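Local coordinates for GTP-sensing transcriptional pleiotropic repressor CodY (Clostridioides difficile, PDB 5N0L), which probably represses transcription in response to nutrients, binding isoleucine as cofactor through its GAF domain and, probably, sensing GTP, at residues S78-Q83 against F104-G109; L111-T116 against S133-S138; V118-S123 against Y149-V154. All blocks are in the same frame, centred on the assembly; numbering follows the deposited sequence.

Contact 1 of 3, residues S78-Q83 against F104-G109; sequences SDEYTQ and FPEEHG. With ILE (isoleucine), chain G.
Phe104 opens the loop by meeting Tyr81 as a T-shaped pair: the edge of the Phe104 ring points at the face of Tyr81, with centroids 5.1 Å apart and planes 64° apart. Its CD1 is the atom that comes down on the tyrosine, and its CB adds a CH-pi contact over the same ring. A face of Phe104 receives the CD1 methyl of the bound isoleucine, so the phenyl group meets both Tyr81 and the ligand. Pro105 follows, its CD 3.7 Å from Tyr81 CE1, while its CG lies against the carboxylate end of Glu80. At Glu106 the chain is inside a type I beta turn running from Phe104 to Glu107, which brings the backbone N-H round to the tyrosine: Glu106 N donates to Tyr81 OH over 3.0 Å, a bent bond of 138°. The carboxylate of Glu106 is close to that of Glu80, and a single water donates to both, 2.6 Å from Glu80 OE1 and 3.0 Å from Glu106 OE2. Glu107 then accepts a hydrogen bond from the tyrosine: Tyr81 OH donates to Glu107 OE2 at 2.7 Å, meeting the anti lone pair of OE2, the one turned away from OE1. The Glu107 side chain folds back at chi2 (-55°) and presents OE1 to the ligand, where it accepts a hydrogen bond from the isoleucine N at 2.9 Å; the same oxygen forms a salt bridge with Arg110. Tyr81 OH is therefore acceptor and donor at once, both partners lying at the ring edge near its plane, which should limit rotation of the ring. Tyr81, whose ring lines the pocket, uses its hydroxyl to hold the Glu107 carboxylate, probably keeping OE1 turned to the ligand N; with Arg110 beside it, Glu107 probably stays negatively charged and suited to an amino acid's ammonium group.

Contact 2 of 3, residues L111-T116 against S133-S138; sequences LQKYTT and SRYSNS. With ILE (isoleucine), chain G.
Lys113 lays its aliphatic chain over one face of the Tyr135 ring, CG sitting 3.7 Å from the centroid as a CH-pi contact, while Gln112 brings OE1 up to the edge of the same ring. Beyond the ring the lysine chain bends at chi3 (80°), turning NZ to 2.7 Å from the carboxylate O of the bound isoleucine. That ammonium also holds a water that donates to Ser133 O, and it shares Asp63 with the hydroxyl of Tyr135: Asp63 OD2 makes a salt bridge with Lys113 and a hydrogen bond with Tyr135.

Thr115 and Ser133 face each other as a non-hydrogen-bonded antiparallel pair, their hydroxyls 3.0 Å apart at OG1 and OG in a hydrogen bond. Ser133 CB, on this side of the sheet, packs 3.6 Å from the ligand CG2. The other side carries Tyr114 and Arg134, a hydrogen-bonded pair in which Tyr114 N reaches Arg134 O at 2.9 Å. Over the centre of the Tyr114 ring lies Ser138 N, with Ser138 CB in CH-pi contact. Arg134 turns its guanidinium edge to the backbone of the same loop, NE to Asn137 O at 2.8 Å and NH2 to Ser138 O. This is the open end of the beta hairpin of strands 114-122 and 125-134, where the GAF sheet forms one wall of the isoleucine pocket.

Contact 3 of 3, residues V118-S123 against Y149-V154; sequences VPILGS and YSATVV
A chi1 of -175° swings Val118 CG1 away from the backbone nitrogen and directs that methyl at Ala151 CB, 3.7 Å away. Ile120 sets CG1 anti to its carbonyl carbon instead (chi1 -64°) and extends on through chi2, carrying CD1 past the alanine to Val154 CG1 at 3.9 Å. The Ile120 CG2 branch settles against the backbone, 3.5 Å from Ala151 O, and Ile120 CG1 lies 3.9 Å from Ala151 CB. The small Ala151 thus sits between the two strand residues, its CB pointing at the strand, and the axes of the short segments approach to 6.7 Å at a crossing angle of -38°. No direct hydrogen bond joins strand to helix; a water bridges the two, donating to Leu121 O at 2.6 Å and to Thr152 O at 2.8 Å.

Leu130 of the neighbouring strand 125-134 touches both Ile120 and Ala151, continuing the apolar layer under helix 141-158. Val154 and Ser150 pack on Leu32 of helix 30-40, while Tyr149 stacks on Tyr149 of a neighbouring subunit and Thr152 bonds to Gln20 of another, placing the helix between its own sheet and the subunit interfaces.

In the fold
From the N terminus the chain runs through helices 7-22 and 30-40 and strands 43-48 and 53-57 before helix 79-85, where contact 1 opens; it closes where the loop 104-109 returns to that helix. Contact 2 opens just afterwards, in series with contact 1, and closes across the hairpin of strands 114-122 and 125-134. Contact 3 begins further along strand 114-122, before contact 2 has closed, and ends on helix 141-158, so the two cross. Contacts 1 and 2 touch through Phe104 and Thr115 and share the isoleucine; contact 3 lies about 22 Å from contact 1 between centres, tying the sheet that holds strands 114-122 and 125-134 to helix 141-158.

Contact 1 of 3, residues S78-Q83 against F104-G109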
loop_
_atom_site.group_PDB
_atom_site.type_symbol
_atom_site.label_atom_id
_atom_site.label_comp_id
_atom_site.label_asym_id
_atom_site.label_seq_id
_atom_site.Cartn_x
_atom_site.Cartn_y
_atom_site.Cartn_z
ATOM N N SER A 78 24.505 -18.953 -6.495
ATOM C CA SER A 78 24.384 -20.381 -6.883
ATOM C C SER A 78 23.503 -21.036 -5.835
ATOM O O SER A 78 23.281 -20.492 -4.762
ATOM C CB SER A 78 25.710 -21.091 -6.903
ATOM O OG SER A 78 26.249 -21.219 -5.519
ATOM N N ASP A 79 22.886 -22.130 -6.159
ATOM C CA ASP A 79 22.099 -22.819 -5.209
ATOM C C ASP A 79 22.905 -23.208 -3.942
ATOM O O ASP A 79 22.362 -23.150 -2.866
ATOM C CB ASP A 79 21.466 -24.090 -5.824
ATOM C CG ASP A 79 20.441 -24.731 -4.846
ATOM O OD1 ASP A 79 19.359 -24.094 -4.434
ATOM O OD2 ASP A 79 20.708 -25.868 -4.485
ATOM N N GLU A 80 24.142 -23.657 -4.100
ATOM C CA GLU A 80 24.981 -24.053 -2.948
ATOM C C GLU A 80 25.193 -22.843 -2.023
ATOM O O GLU A 80 25.060 -22.999 -0.783
ATOM C CB GLU A 80 26.291 -24.601 -3.433
ATOM C CG GLU A 80 27.327 -24.920 -2.366
ATOM C CD GLU A 80 28.158 -26.140 -2.635
ATOM O OE1 GLU A 80 28.734 -26.169 -3.720
ATOM O OE2 GLU A 80 28.314 -27.023 -1.729
ATOM N N TYR A 81 25.504 -21.695 -2.596
ATOM C CA TYR A 81 25.703 -20.466 -1.754
ATOM C C TYR A 81 24.406 -20.042 -1.112
ATOM O O TYR A 81 24.379 -19.655 0.063
ATOM C CB TYR A 81 26.305 -19.328 -2.554
ATOM C CG TYR A 81 27.807 -19.407 -2.858
ATOM C CD1 TYR A 81 28.519 -20.614 -2.877
ATOM C CD2 TYR A 81 28.557 -18.244 -3.080
ATOM C CE1 TYR A 81 29.887 -20.642 -3.131
ATOM C CE2 TYR A 81 29.971 -18.278 -3.303
ATOM C CZ TYR A 81 30.609 -19.470 -3.331
ATOM O OH TYR A 81 31.974 -19.554 -3.507
ATOM N N THR A 82 23.288 -20.109 -1.857
ATOM C CA THR A 82 22.024 -19.789 -1.359
ATOM C C THR A 82 21.625 -20.596 -0.157
ATOM O O THR A 82 21.126 -19.978 0.804
ATOM C CB THR A 82 20.979 -19.949 -2.527
ATOM O OG1 THR A 82 21.370 -19.046 -3.583
ATOM C CG2 THR A 82 19.580 -19.644 -2.025
ATOM N N GLN A 83 21.789 -21.944 -0.235
ATOM C CA GLN A 83 21.520 -22.940 0.834
ATOM C C GLN A 83 22.433 -22.697 2.049
ATOM O O GLN A 83 21.882 -22.763 3.264
ATOM C CB GLN A 83 21.307 -24.334 0.450
ATOM C CG GLN A 83 20.184 -24.389 -0.647
ATOM C CD GLN A 83 18.843 -23.747 -0.364
ATOM O OE1 GLN A 83 18.217 -23.915 0.738
ATOM N NE2 GLN A 83 18.275 -23.092 -1.414
ATOM N N PHE A 104 31.172 -21.080 1.487
ATOM C CA PHE A 104 31.299 -20.563 0.120
ATOM C C PHE A 104 32.352 -21.409 -0.550
ATOM O O PHE A 104 33.550 -21.036 -0.616
ATOM C CB PHE A 104 31.668 -19.083 0.115
ATOM C CG PHE A 104 30.709 -18.217 0.795
ATOM C CD1 PHE A 104 29.408 -17.999 0.325
ATOM C CD2 PHE A 104 31.108 -17.498 1.956
ATOM C CE1 PHE A 104 28.546 -17.168 0.946
ATOM C CE2 PHE A 104 30.230 -16.667 2.620
ATOM C CZ PHE A 104 28.938 -16.456 2.146
ATOM N N PRO A 105 31.915 -22.567 -1.152
ATOM C CA PRO A 105 32.965 -23.505 -1.558
ATOM C C PRO A 105 33.823 -23.190 -2.750
ATOM O O PRO A 105 34.798 -23.918 -2.968
ATOM C CB PRO A 105 32.200 -24.804 -1.800
ATOM C CG PRO A 105 31.125 -24.768 -0.866
ATOM C CD PRO A 105 30.700 -23.329 -0.790
ATOM N N GLU A 106 33.489 -22.127 -3.492
ATOM C CA GLU A 106 34.201 -21.757 -4.679
ATOM C C GLU A 106 35.166 -20.627 -4.461
ATOM O O GLU A 106 35.558 -19.901 -5.411
ATOM C CB GLU A 106 33.180 -21.300 -5.776
ATOM C CG GLU A 106 32.098 -22.295 -6.124
ATOM C CD GLU A 106 32.702 -23.636 -6.381
ATOM O OE1 GLU A 106 33.585 -23.704 -7.282
ATOM O OE2 GLU A 106 32.346 -24.598 -5.649
ATOM N N GLU A 107 35.601 -20.436 -3.229
ATOM C CA GLU A 107 36.398 -19.283 -2.992
ATOM C C GLU A 107 37.892 -19.509 -3.022
ATOM O O GLU A 107 38.658 -18.636 -2.449
ATOM C CB GLU A 107 35.998 -18.652 -1.630
ATOM C CG GLU A 107 34.616 -18.089 -1.618
ATOM C CD GLU A 107 34.362 -17.076 -2.707
ATOM O OE1 GLU A 107 35.084 -16.051 -2.669
ATOM O OE2 GLU A 107 33.435 -17.327 -3.609
ATOM N N HIS A 108 38.366 -20.543 -3.719
ATOM C CA HIS A 108 39.771 -20.999 -3.569
ATOM C C HIS A 108 40.938 -19.985 -3.852
ATOM O O HIS A 108 42.055 -20.104 -3.222
ATOM C CB HIS A 108 40.030 -22.373 -4.217
ATOM C CG HIS A 108 40.581 -23.375 -3.240
ATOM N ND1 HIS A 108 41.744 -23.145 -2.518
ATOM C CD2 HIS A 108 40.095 -24.565 -2.797
ATOM C CE1 HIS A 108 41.965 -24.158 -1.694
ATOM N NE2 HIS A 108 40.986 -25.038 -1.853
ATOM N N GLY A 109 40.737 -18.981 -4.720
ATOM C CA GLY A 109 41.789 -17.887 -4.780
ATOM C C GLY A 109 41.589 -16.677 -3.829
ATOM O O GLY A 109 42.311 -15.672 -3.928
HETATM N N ILE G . 33.189 -14.150 -3.801
HETATM C CA ILE G . 32.635 -13.212 -2.778
HETATM C C ILE G . 33.498 -11.979 -2.700
HETATM O O ILE G . 34.712 -12.117 -2.559
HETATM C CB ILE G . 32.526 -13.908 -1.438
HETATM C CG1 ILE G . 31.484 -15.031 -1.543
HETATM C CG2 ILE G . 32.014 -12.968 -0.398
HETATM C CD1 ILE G . 30.036 -14.578 -1.519
HETATM O OXT ILE G . 32.960 -10.907 -2.876
HETATM O O HOH W 1 29.572 -23.942 -4.782
#

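Contact 2 of 3, residues L111-T116 against S133-S138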
loop_
_atom_site.group_PDB
_atom_site.type_symbol
_atom_site.label_atom_id
_atom_site.label_comp_id
_atom_site.label_asym_id
_atom_site.label_seq_id
_atom_site.Cartn_x
_atom_site.Cartn_y
_atom_site.Cartn_z
ATOM N N LEU A 111 40.980 -16.649 -0.232
ATOM C CA LEU A 111 40.862 -17.191 1.132
ATOM C C LEU A 111 41.437 -16.221 2.108
ATOM O O LEU A 111 41.178 -16.399 3.311
ATOM C CB LEU A 111 41.495 -18.582 1.322
ATOM C CG LEU A 111 40.856 -19.666 0.384
ATOM C CD1 LEU A 111 41.590 -20.985 0.588
ATOM C CD2 LEU A 111 39.356 -19.798 0.673
ATOM N N GLN A 112 42.174 -15.225 1.612
ATOM C CA GLN A 112 42.755 -14.123 2.486
ATOM C C GLN A 112 41.730 -13.045 2.845
ATOM O O GLN A 112 41.952 -12.151 3.619
ATOM C CB GLN A 112 43.999 -13.453 1.908
ATOM C CG GLN A 112 44.723 -14.113 0.775
ATOM C CD GLN A 112 44.177 -13.633 -0.565
ATOM O OE1 GLN A 112 44.692 -12.618 -1.110
ATOM N NE2 GLN A 112 43.112 -14.336 -1.105
ATOM N N LYS A 113 40.546 -13.108 2.319
ATOM C CA LYS A 113 39.530 -12.137 2.613
ATOM C C LYS A 113 38.814 -12.399 3.956
ATOM O O LYS A 113 38.877 -13.479 4.511
ATOM C CB LYS A 113 38.459 -12.176 1.488
ATOM C CG LYS A 113 39.128 -11.751 0.191
ATOM C CD LYS A 113 38.122 -11.648 -0.949
ATOM C CE LYS A 113 37.366 -10.379 -0.888
ATOM N NZ LYS A 113 36.445 -10.106 -2.056
ATOM N N TYR A 114 38.231 -11.328 4.479
ATOM C CA TYR A 114 37.363 -11.394 5.630
ATOM C C TYR A 114 35.974 -11.207 5.135
ATOM O O TYR A 114 35.711 -10.213 4.462
ATOM C CB TYR A 114 37.665 -10.225 6.610
ATOM C CG TYR A 114 39.115 -10.312 7.159
ATOM C CD1 TYR A 114 39.372 -11.061 8.290
ATOM C CD2 TYR A 114 40.151 -9.663 6.552
ATOM C CE1 TYR A 114 40.672 -11.165 8.773
ATOM C CE2 TYR A 114 41.474 -9.740 7.031
ATOM C CZ TYR A 114 41.724 -10.528 8.139
ATOM O OH TYR A 114 43.030 -10.560 8.686
ATOM N N THR A 115 35.124 -12.122 5.517
ATOM C CA THR A 115 33.715 -12.067 5.126
ATOM C C THR A 115 32.777 -12.139 6.342
ATOM O O THR A 115 32.956 -12.997 7.235
ATOM C CB THR A 115 33.438 -13.246 4.140
ATOM O OG1 THR A 115 34.282 -13.052 2.992
ATOM C CG2 THR A 115 31.886 -13.193 3.760
ATOM N N THR A 116 31.842 -11.214 6.406
ATOM C CA THR A 116 30.820 -11.188 7.385
ATOM C C THR A 116 29.440 -11.462 6.763
ATOM O O THR A 116 29.094 -10.856 5.726
ATOM C CB THR A 116 30.874 -9.853 8.109
ATOM O OG1 THR A 116 32.135 -9.835 8.875
ATOM C CG2 THR A 116 29.677 -9.641 9.048
ATOM N N SER A 133 32.383 -8.337 2.291
ATOM C CA SER A 133 33.675 -8.973 2.111
ATOM C C SER A 133 34.763 -8.049 1.662
ATOM O O SER A 133 34.530 -7.186 0.863
ATOM C CB SER A 133 33.552 -10.137 1.173
ATOM O OG SER A 133 34.741 -10.876 0.997
ATOM N N ARG A 134 35.977 -8.146 2.276
ATOM C CA ARG A 134 37.050 -7.259 1.929
ATOM C C ARG A 134 38.411 -7.887 2.282
ATOM O O ARG A 134 38.517 -8.866 3.046
ATOM C CB ARG A 134 36.866 -5.873 2.588
ATOM C CG ARG A 134 37.142 -5.985 4.117
ATOM C CD ARG A 134 36.775 -4.680 4.715
ATOM N NE ARG A 134 37.095 -4.596 6.192
ATOM C CZ ARG A 134 36.630 -3.633 6.968
ATOM N NH1 ARG A 134 35.888 -2.640 6.518
ATOM N NH2 ARG A 134 37.047 -3.606 8.309
ATOM N N TYR A 135 39.427 -7.359 1.685
ATOM C CA TYR A 135 40.805 -7.797 1.897
ATOM C C TYR A 135 41.332 -6.975 3.133
ATOM O O TYR A 135 40.781 -5.956 3.488
ATOM C CB TYR A 135 41.731 -7.448 0.757
ATOM C CG TYR A 135 41.428 -8.358 -0.542
ATOM C CD1 TYR A 135 41.959 -9.596 -0.602
ATOM C CD2 TYR A 135 40.613 -7.910 -1.508
ATOM C CE1 TYR A 135 41.715 -10.480 -1.641
ATOM C CE2 TYR A 135 40.371 -8.739 -2.597
ATOM C CZ TYR A 135 40.881 -10.013 -2.637
ATOM O OH TYR A 135 40.615 -10.874 -3.709
ATOM N N SER A 136 42.354 -7.571 3.677
ATOM C CA SER A 136 43.385 -6.822 4.562
ATOM C C SER A 136 42.882 -6.581 5.996
ATOM O O SER A 136 43.632 -6.860 6.941
ATOM C CB SER A 136 43.858 -5.541 3.879
ATOM O OG SER A 136 45.000 -4.883 4.522
ATOM N N ASN A 137 41.743 -6.004 6.189
ATOM C CA ASN A 137 41.160 -5.646 7.505
ATOM C C ASN A 137 40.012 -6.472 7.959
ATOM O O ASN A 137 38.909 -6.438 7.365
ATOM C CB ASN A 137 40.822 -4.142 7.534
ATOM C CG ASN A 137 42.110 -3.250 7.435
ATOM O OD1 ASN A 137 43.044 -3.347 8.294
ATOM N ND2 ASN A 137 42.151 -2.367 6.416
ATOM N N SER A 138 40.122 -7.075 9.139
ATOM C CA SER A 138 38.998 -7.648 9.767
ATOM C C SER A 138 37.942 -6.601 10.131
ATOM O O SER A 138 38.242 -5.381 10.250
ATOM C CB SER A 138 39.451 -8.391 11.013
ATOM O OG SER A 138 40.200 -7.434 11.802
HETATM N N ILE G . 33.189 -14.150 -3.801
HETATM C CA ILE G . 32.635 -13.212 -2.778
HETATM C C ILE G . 33.498 -11.979 -2.700
HETATM O O ILE G . 34.712 -12.117 -2.559
HETATM C CB ILE G . 32.526 -13.908 -1.438
HETATM C CG1 ILE G . 31.484 -15.031 -1.543
HETATM C CG2 ILE G . 32.014 -12.968 -0.398
HETATM C CD1 ILE G . 30.036 -14.578 -1.519
HETATM O OXT ILE G . 32.960 -10.907 -2.876
HETATM O O HOH W 2 43.384 -9.854 2.933
HETATM O O HOH W 3 35.874 -7.398 -1.610
#

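Contact 3 of 3, residues V118-S123 against Y149-V154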
loop_
_atom_site.group_PDB
_atom_site.type_symbol
_atom_site.label_atom_id
_atom_site.label_comp_id
_atom_site.label_asym_id
_atom_site.label_seq_id
_atom_site.Cartn_x
_atom_site.Cartn_y
_atom_site.Cartn_z
ATOM N N VAL A 118 25.398 -11.578 7.594
ATOM C CA VAL A 118 24.378 -11.059 8.487
ATOM C C VAL A 118 23.004 -11.488 8.025
ATOM O O VAL A 118 22.586 -11.035 6.916
ATOM C CB VAL A 118 24.408 -9.552 8.601
ATOM C CG1 VAL A 118 23.387 -9.073 9.643
ATOM C CG2 VAL A 118 25.840 -9.093 8.917
ATOM N N PRO A 119 22.296 -12.250 8.881
ATOM C CA PRO A 119 20.889 -12.574 8.513
ATOM C C PRO A 119 20.027 -11.333 8.411
ATOM O O PRO A 119 20.108 -10.389 9.214
ATOM C CB PRO A 119 20.419 -13.483 9.638
ATOM C CG PRO A 119 21.684 -14.177 10.117
ATOM C CD PRO A 119 22.751 -13.109 10.007
ATOM N N ILE A 120 19.110 -11.313 7.427
ATOM C CA ILE A 120 18.155 -10.241 7.291
ATOM C C ILE A 120 16.822 -10.815 7.737
ATOM O O ILE A 120 16.301 -11.790 7.136
ATOM C CB ILE A 120 18.049 -9.724 5.841
ATOM C CG1 ILE A 120 19.351 -9.094 5.368
ATOM C CG2 ILE A 120 16.881 -8.791 5.694
ATOM C CD1 ILE A 120 19.537 -8.666 3.901
ATOM N N LEU A 121 16.265 -10.225 8.771
ATOM C CA LEU A 121 15.090 -10.690 9.444
ATOM C C LEU A 121 14.082 -9.541 9.437
ATOM O O LEU A 121 14.419 -8.353 9.447
ATOM C CB LEU A 121 15.397 -11.054 10.885
ATOM C CG LEU A 121 16.578 -12.028 11.121
ATOM C CD1 LEU A 121 16.854 -12.262 12.617
ATOM C CD2 LEU A 121 16.373 -13.351 10.405
ATOM N N GLY A 122 12.815 -9.918 9.319
ATOM C CA GLY A 122 11.760 -8.964 9.249
ATOM C C GLY A 122 10.556 -9.713 9.670
ATOM O O GLY A 122 10.372 -10.798 9.209
ATOM N N SER A 123 9.798 -9.146 10.617
ATOM C CA SER A 123 8.632 -9.771 11.229
ATOM C C SER A 123 8.841 -11.256 11.512
ATOM O O SER A 123 8.137 -12.139 10.960
ATOM C CB SER A 123 7.410 -9.498 10.372
ATOM O OG SER A 123 7.079 -8.110 10.439
ATOM N N TYR A 149 22.359 -2.897 11.618
ATOM C CA TYR A 149 21.290 -2.047 11.509
ATOM C C TYR A 149 20.886 -1.945 9.987
ATOM O O TYR A 149 19.678 -1.850 9.725
ATOM C CB TYR A 149 21.382 -0.705 12.181
ATOM C CG TYR A 149 21.937 0.409 11.515
ATOM C CD1 TYR A 149 21.221 1.136 10.502
ATOM C CD2 TYR A 149 23.137 0.973 12.003
ATOM C CE1 TYR A 149 21.737 2.276 9.972
ATOM C CE2 TYR A 149 23.646 2.093 11.452
ATOM C CZ TYR A 149 22.940 2.777 10.478
ATOM O OH TYR A 149 23.485 3.906 9.969
ATOM N N SER A 150 21.852 -1.950 9.114
ATOM C CA SER A 150 21.537 -1.889 7.642
ATOM C C SER A 150 20.764 -3.117 7.208
ATOM O O SER A 150 19.728 -2.929 6.467
ATOM C CB SER A 150 22.822 -1.782 6.864
ATOM O OG SER A 150 23.462 -0.529 6.970
ATOM N N ALA A 151 21.133 -4.278 7.697
ATOM C CA ALA A 151 20.321 -5.528 7.472
ATOM C C ALA A 151 18.939 -5.459 8.002
ATOM O O ALA A 151 17.954 -5.866 7.346
ATOM C CB ALA A 151 21.026 -6.755 7.991
ATOM N N THR A 152 18.765 -4.916 9.229
ATOM C CA THR A 152 17.484 -4.724 9.776
ATOM C C THR A 152 16.615 -3.761 8.918
ATOM O O THR A 152 15.412 -4.012 8.736
ATOM C CB THR A 152 17.647 -4.175 11.253
ATOM O OG1 THR A 152 18.274 -5.218 11.999
ATOM C CG2 THR A 152 16.361 -3.888 11.862
ATOM N N VAL A 153 17.211 -2.695 8.408
ATOM C CA VAL A 153 16.478 -1.776 7.556
ATOM C C VAL A 153 16.023 -2.507 6.223
ATOM O O VAL A 153 14.815 -2.361 5.838
ATOM C CB VAL A 153 17.319 -0.565 7.196
ATOM C CG1 VAL A 153 16.754 0.232 6.008
ATOM C CG2 VAL A 153 17.356 0.325 8.407
ATOM N N VAL A 154 16.896 -3.279 5.669
ATOM C CA VAL A 154 16.464 -4.138 4.457
ATOM C C VAL A 154 15.254 -4.997 4.828
ATOM O O VAL A 154 14.201 -4.946 4.100
ATOM C CB VAL A 154 17.599 -4.971 3.854
ATOM C CG1 VAL A 154 17.039 -5.894 2.658
ATOM C CG2 VAL A 154 18.739 -4.143 3.333
HETATM O O HOH W 4 13.822 -5.915 10.119
#